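Long-range contacts in type II restriction enzyme NlaIV (Neisseria lactamica, PDB 6QM2), which recognises the double-stranded DNA sequence 5'-GGNNCC-3' and cuts it after the third base, giving blunt ends with terminal 5'-phosphates: residues Lys6-Ile12 and Leu79-Asp83; Ile22-Gln28 and Asn137-Leu143. All blocks are in the same frame, centred on the assembly; numbering follows the deposited sequence. Where two conformers were deposited one is given.

Overall arrangement
From the N terminus, the chain enters helix 9-18 through residues 6-12, half of interaction 1, and then passes through 22-28, half of interaction 2. Interaction 1 closes when the chain returns at 79-83, in the connection between strands 77-78 and 88-95, after an excursion of 66 residues. Interaction 2 closes later, at strand 138-147, with 108 residues between its segments. Because 22-28 falls inside the first loop and 137-143 beyond its end, the two loops cross. Their centres are 24 Å apart and their nearest atoms about 6 Å apart. They tie the N-terminal helix and the start of strand 27-33 to different parts of the mixed sheet.

Interaction 1 of 2, residues Lys6-Ile12 and Leu79-Asp83; sequences KLTAQQI and LNKKD
Leu79 and Ile12 reach toward each other tip to tip, with Ile12 CD1 3.5 Å from Leu79 CD2 and nearly as close to CD1. The torsions account for this meeting: Leu79 turns CG away from its own carbonyl carbon (chi1 -58°), and Ile12 sends CG1 the corresponding way, beside its backbone N. The two Leu79 branches differ in what they touch. CD2 packs on Ile12 CD1, whereas CD1 also lies against the first turn of the helix, 3.5 Å from Ala9 N and 4.1 Å from Ala9 CB. Ile12 also touches Trp57 and Leu58 of helix 44-60.

The segment 79-83 belongs to the connection between antiparallel strands 77-78 and 88-95 of the mixed sheet at the heart of this PD-(D/E)XK-clan enzyme, and the contact seats it against the start of helix 9-18. Thr8 holds the N-cap position, but its OG1 bonds Glu87, not the helix. Gln11 OE1 instead accepts Thr8 N at 3.0 Å, in the carbonyl plane and on a lone pair.

A second, polar contact lies at Asn80. Lys6, extended beyond CG, crosses it obliquely, and Lys6 NZ donates to Asn80 OD1 at 3.2 Å from above the carbonyl plane, 61° out of it. From the opposite face Asp83 N donates to the same OD1 at 3.0 Å, closing an Asx motif, so the oxygen is gripped on both faces. Between the two contacts a water accepts from Leu7 N at 2.9 Å and lies 2.7 Å from Leu79 O, bridging the two backbones. Outside the segments, Lys81 NZ makes a salt bridge with Asp66.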
loop_
_atom_site.group_PDB
_atom_site.type_symbol
_atom_site.label_atom_id
_atom_site.label_comp_id
_atom_site.label_asym_id
_atom_site.label_seq_id
_atom_site.Cartn_x
_atom_site.Cartn_y
_atom_site.Cartn_z
ATOM N N LYS A 6 -5.265 2.011 34.655
ATOM C CA LYS A 6 -6.404 2.326 33.770
ATOM C C LYS A 6 -6.410 3.821 33.470
ATOM O O LYS A 6 -6.456 4.631 34.397
ATOM C CB LYS A 6 -7.746 1.965 34.422
ATOM C CG LYS A 6 -8.251 0.559 34.152
ATOM C CD LYS A 6 -9.711 0.439 34.569
ATOM C CE LYS A 6 -10.236 -0.979 34.411
ATOM N NZ LYS A 6 -11.721 -1.050 34.526
ATOM N N LEU A 7 -6.380 4.183 32.187
ATOM C CA LEU A 7 -6.442 5.586 31.764
ATOM C C LEU A 7 -7.689 5.901 30.930
ATOM O O LEU A 7 -8.357 5.006 30.400
ATOM C CB LEU A 7 -5.165 5.982 31.001
ATOM C CG LEU A 7 -4.149 6.828 31.779
ATOM C CD1 LEU A 7 -3.735 6.143 33.073
ATOM C CD2 LEU A 7 -2.923 7.149 30.931
ATOM N N THR A 8 -7.986 7.196 30.851
ATOM C CA THR A 8 -9.032 7.729 29.983
ATOM C C THR A 8 -8.396 8.423 28.767
ATOM O O THR A 8 -7.192 8.701 28.756
ATOM C CB THR A 8 -9.991 8.682 30.747
ATOM O OG1 THR A 8 -11.125 8.975 29.925
ATOM C CG2 THR A 8 -9.328 9.998 31.153
ATOM N N ALA A 9 -9.213 8.687 27.750
ATOM C CA ALA A 9 -8.753 9.283 26.492
ATOM C C ALA A 9 -8.076 10.646 26.668
ATOM O O ALA A 9 -7.103 10.947 25.977
ATOM C CB ALA A 9 -9.915 9.402 25.518
ATOM N N GLN A 10 -8.595 11.459 27.587
ATOM C CA GLN A 10 -8.016 12.775 27.892
ATOM C C GLN A 10 -6.657 12.657 28.598
ATOM O O GLN A 10 -5.762 13.471 28.361
ATOM C CB GLN A 10 -8.994 13.606 28.738
ATOM C CG GLN A 10 -8.575 15.050 29.000
ATOM C CD GLN A 10 -8.613 15.925 27.762
ATOM O OE1 GLN A 10 -9.627 15.998 27.071
ATOM N NE2 GLN A 10 -7.511 16.614 27.489
ATOM N N GLN A 11 -6.510 11.654 29.462
ATOM C CA GLN A 11 -5.232 11.381 30.128
ATOM C C GLN A 11 -4.183 10.904 29.116
ATOM O O GLN A 11 -3.023 11.303 29.199
ATOM C CB GLN A 11 -5.398 10.349 31.253
ATOM C CG GLN A 11 -6.089 10.888 32.502
ATOM C CD GLN A 11 -6.421 9.803 33.521
ATOM O OE1 GLN A 11 -6.917 8.727 33.178
ATOM N NE2 GLN A 11 -6.155 10.091 34.790
ATOM N N ILE A 12 -4.605 10.062 28.167
ATOM C CA ILE A 12 -3.732 9.593 27.075
ATOM C C ILE A 12 -3.321 10.755 26.166
ATOM O O ILE A 12 -2.153 10.866 25.797
ATOM C CB ILE A 12 -4.403 8.469 26.242
ATOM C CG1 ILE A 12 -4.549 7.201 27.091
ATOM C CG2 ILE A 12 -3.592 8.144 24.990
ATOM C CD1 ILE A 12 -5.511 6.179 26.522
ATOM N N LEU A 79 -10.758 1.449 26.298
ATOM C CA LEU A 79 -9.901 1.816 27.442
ATOM C C LEU A 79 -10.390 1.302 28.815
ATOM O O LEU A 79 -9.662 1.403 29.809
ATOM C CB LEU A 79 -9.702 3.334 27.497
ATOM C CG LEU A 79 -9.078 3.969 26.252
ATOM C CD1 LEU A 79 -9.063 5.487 26.379
ATOM C CD2 LEU A 79 -7.672 3.429 26.016
ATOM N N ASN A 80 -11.615 0.770 28.861
ATOM C CA ASN A 80 -12.194 0.174 30.060
ATOM C C ASN A 80 -12.599 -1.266 29.720
ATOM O O ASN A 80 -13.603 -1.487 29.037
ATOM C CB ASN A 80 -13.401 1.014 30.493
ATOM C CG ASN A 80 -13.945 0.630 31.858
ATOM O OD1 ASN A 80 -13.894 -0.530 32.275
ATOM N ND2 ASN A 80 -14.496 1.614 32.555
ATOM N N LYS A 81 -11.810 -2.235 30.187
ATOM C CA LYS A 81 -12.045 -3.663 29.890
ATOM C C LYS A 81 -13.392 -4.193 30.395
ATOM O O LYS A 81 -13.984 -5.079 29.771
ATOM C CB LYS A 81 -10.911 -4.534 30.455
ATOM C CG LYS A 81 -9.596 -4.414 29.696
ATOM C CD LYS A 81 -8.475 -5.241 30.322
ATOM C CE LYS A 81 -8.602 -6.737 30.052
ATOM N NZ LYS A 81 -8.192 -7.131 28.676
ATOM N N LYS A 82 -13.861 -3.648 31.518
ATOM C CA LYS A 82 -15.131 -4.057 32.132
ATOM C C LYS A 82 -16.361 -3.337 31.564
ATOM O O LYS A 82 -17.467 -3.878 31.623
ATOM C CB LYS A 82 -15.074 -3.874 33.655
ATOM C CG LYS A 82 -14.161 -4.872 34.351
ATOM C CD LYS A 82 -14.275 -4.783 35.863
ATOM C CE LYS A 82 -13.620 -5.980 36.534
ATOM N NZ LYS A 82 -13.765 -5.931 38.016
ATOM N N ASP A 83 -16.169 -2.129 31.027
ATOM C CA ASP A 83 -17.255 -1.351 30.416
ATOM C C ASP A 83 -16.907 -1.010 28.961
ATOM O O ASP A 83 -16.225 -0.022 28.680
ATOM C CB ASP A 83 -17.527 -0.078 31.237
ATOM C CG ASP A 83 -18.886 0.557 30.931
ATOM O OD1 ASP A 83 -19.604 0.098 30.014
ATOM O OD2 ASP A 83 -19.240 1.530 31.632
HETATM O O HOH W 1 -7.146 2.468 30.024
#

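Interaction 2 of 2, residues Ile22-Gln28 and Asn137-Leu143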
loop_
_atom_site.group_PDB
_atom_site.type_symbol
_atom_site.label_atom_id
_atom_site.label_comp_id
_atom_site.label_asym_id
_atom_site.label_seq_id
_atom_site.Cartn_x
_atom_site.Cartn_y
_atom_site.Cartn_z
ATOM N N ILE A 22 5.167 14.549 22.059
ATOM C CA ILE A 22 4.861 14.058 20.713
ATOM C C ILE A 22 5.057 15.126 19.625
ATOM O O ILE A 22 5.471 14.794 18.514
ATOM C CB ILE A 22 3.422 13.460 20.653
ATOM C CG1 ILE A 22 3.237 12.523 19.449
ATOM C CG2 ILE A 22 2.356 14.555 20.670
ATOM C CD1 ILE A 22 3.806 11.137 19.655
ATOM N N LEU A 23 4.790 16.394 19.945
ATOM C CA LEU A 23 4.893 17.478 18.957
ATOM C C LEU A 23 6.327 17.754 18.504
ATOM O O LEU A 23 6.557 18.087 17.341
ATOM C CB LEU A 23 4.268 18.768 19.495
ATOM C CG LEU A 23 2.771 18.731 19.814
ATOM C CD1 LEU A 23 2.318 20.115 20.255
ATOM C CD2 LEU A 23 1.942 18.241 18.632
ATOM N N SER A 24 7.278 17.614 19.426
ATOM C CA SER A 24 8.704 17.786 19.130
ATOM C C SER A 24 9.438 16.468 18.812
ATOM O O SER A 24 10.634 16.488 18.520
ATOM C CB SER A 24 9.380 18.502 20.307
ATOM O OG SER A 24 9.039 17.884 21.536
ATOM N N ALA A 25 8.731 15.336 18.850
ATOM C CA ALA A 25 9.350 14.021 18.637
ATOM C C ALA A 25 9.656 13.760 17.168
ATOM O O ALA A 25 9.012 14.327 16.279
ATOM C CB ALA A 25 8.461 12.909 19.182
ATOM N N ASN A 26 10.644 12.900 16.930
ATOM C CA ASN A 26 11.040 12.494 15.584
ATOM C C ASN A 26 10.890 10.978 15.479
ATOM O O ASN A 26 11.011 10.267 16.477
ATOM C CB ASN A 26 12.484 12.925 15.295
ATOM C CG ASN A 26 12.627 14.433 15.131
ATOM O OD1 ASN A 26 11.765 15.097 14.550
ATOM N ND2 ASN A 26 13.728 14.978 15.635
ATOM N N GLY A 27 10.622 10.498 14.267
ATOM C CA GLY A 27 10.409 9.069 14.015
ATOM C C GLY A 27 10.588 8.719 12.551
ATOM O O GLY A 27 10.701 9.610 11.713
ATOM N N GLN A 28 10.606 7.424 12.243
ATOM C CA GLN A 28 10.842 6.954 10.873
ATOM C C GLN A 28 10.596 5.452 10.706
ATOM O O GLN A 28 10.845 4.670 11.624
ATOM C CB GLN A 28 12.276 7.283 10.443
ATOM C CG GLN A 28 13.340 6.940 11.479
ATOM C CD GLN A 28 14.746 7.176 10.967
ATOM O OE1 GLN A 28 15.591 6.282 11.020
ATOM N NE2 GLN A 28 15.004 8.383 10.463
ATOM N N ASN A 137 11.982 11.336 7.559
ATOM C CA ASN A 137 11.750 11.564 8.985
ATOM C C ASN A 137 10.299 11.988 9.220
ATOM O O ASN A 137 9.863 13.033 8.729
ATOM C CB ASN A 137 12.703 12.631 9.530
ATOM C CG ASN A 137 12.864 12.551 11.039
ATOM O OD1 ASN A 137 12.537 13.494 11.761
ATOM N ND2 ASN A 137 13.361 11.416 11.523
ATOM N N VAL A 138 9.564 11.165 9.966
ATOM C CA VAL A 138 8.158 11.422 10.302
ATOM C C VAL A 138 8.079 12.290 11.555
ATOM O O VAL A 138 8.795 12.044 12.528
ATOM C CB VAL A 138 7.383 10.107 10.569
ATOM C CG1 VAL A 138 5.915 10.395 10.882
ATOM C CG2 VAL A 138 7.507 9.148 9.386
ATOM N N THR A 139 7.209 13.298 11.525
ATOM C CA THR A 139 6.916 14.124 12.701
ATOM C C THR A 139 5.405 14.318 12.847
ATOM O O THR A 139 4.676 14.316 11.851
ATOM C CB THR A 139 7.606 15.507 12.628
ATOM O OG1 THR A 139 7.143 16.233 11.482
ATOM C CG2 THR A 139 9.116 15.353 12.550
ATOM N N ILE A 140 4.951 14.476 14.090
ATOM C CA ILE A 140 3.549 14.756 14.395
ATOM C C ILE A 140 3.402 16.266 14.554
ATOM O O ILE A 140 3.689 16.814 15.616
ATOM C CB ILE A 140 3.086 14.031 15.684
ATOM C CG1 ILE A 140 3.451 12.532 15.646
ATOM C CG2 ILE A 140 1.593 14.242 15.913
ATOM C CD1 ILE A 140 3.002 11.782 14.407
ATOM N N LYS A 141 2.970 16.931 13.486
ATOM C CA LYS A 141 2.807 18.393 13.485
ATOM C C LYS A 141 1.673 18.869 14.396
ATOM O O LYS A 141 1.804 19.898 15.055
ATOM C CB LYS A 141 2.593 18.926 12.060
ATOM C CG LYS A 141 3.854 18.910 11.197
ATOM C CD LYS A 141 3.665 19.667 9.886
ATOM C CE LYS A 141 3.774 21.179 10.067
ATOM N NZ LYS A 141 3.052 21.929 9.001
ATOM N N ASP A 142 0.568 18.126 14.415
ATOM C CA ASP A 142 -0.577 18.421 15.282
ATOM C C ASP A 142 -1.128 17.145 15.922
ATOM O O ASP A 142 -0.965 16.045 15.388
ATOM C CB ASP A 142 -1.692 19.094 14.477
ATOM C CG ASP A 142 -1.382 20.539 14.127
ATOM O OD1 ASP A 142 -1.125 21.334 15.053
ATOM O OD2 ASP A 142 -1.425 20.887 12.926
ATOM N N LEU A 143 -1.770 17.311 17.077
ATOM C CA LEU A 143 -2.516 16.235 17.734
ATOM C C LEU A 143 -3.822 16.803 18.280
ATOM O O LEU A 143 -3.834 17.896 18.852
ATOM C CB LEU A 143 -1.696 15.604 18.863
ATOM C CG LEU A 143 -2.237 14.283 19.433
ATOM C CD1 LEU A 143 -2.049 13.137 18.450
ATOM C CD2 LEU A 143 -1.574 13.934 20.757
#
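Ile22 meets Ile140 and Leu143 in the apolar part of this contact, where the segment 22-28 lies along strand 138-147, the mixed PD-(D/E)XK-clan sheet's outermost strand on that side within this chain. Ile22 and Ile140 meet through their CG1 atoms, with CG1 of Ile22 3.8 Å from CG1 of Ile140, whereas Leu143 stands at about a right angle to Ile22, its CD2 4.0 Å from Ile22 CG2. The division follows from chi1 of Ile22 (-160°), which swings CG1 anti to the backbone N and leaves CG2 for Leu143. Leu17 of helix 9-18 touches both Ile22 and Leu143, and Phe128 of strand 124-132 lies against Ile140 and Leu143.

Leu23 CD2 sits over the backbone of strand 138-147, 3.9 Å from Lys141 O. There Lys141 and Asp142 both face Gly129 in a classic beta bulge, and Asp142 makes a salt bridge with Arg96.

Toward the other end the side chains turn polar. In one of its two modelled conformers Asn137 holds its amide plane 72° from that of Gln28, a relation that therefore remains doubtful. Thr139 CG2 lies 3.9 Å from Ala25 O. Gly27, without a side chain, pairs with Val138 in one antiparallel hydrogen-bonded bridge. Gly27 and Gln28 also join a ladder with a strand of the second subunit, so the sheet of strand 27-33 runs on into that subunit. In the bridge, Gly27 N donates to Val138 O at 3.0 Å and Val138 N donates back to Gly27 O, while Val138 CB rests 3.5 Å from Gly27 O.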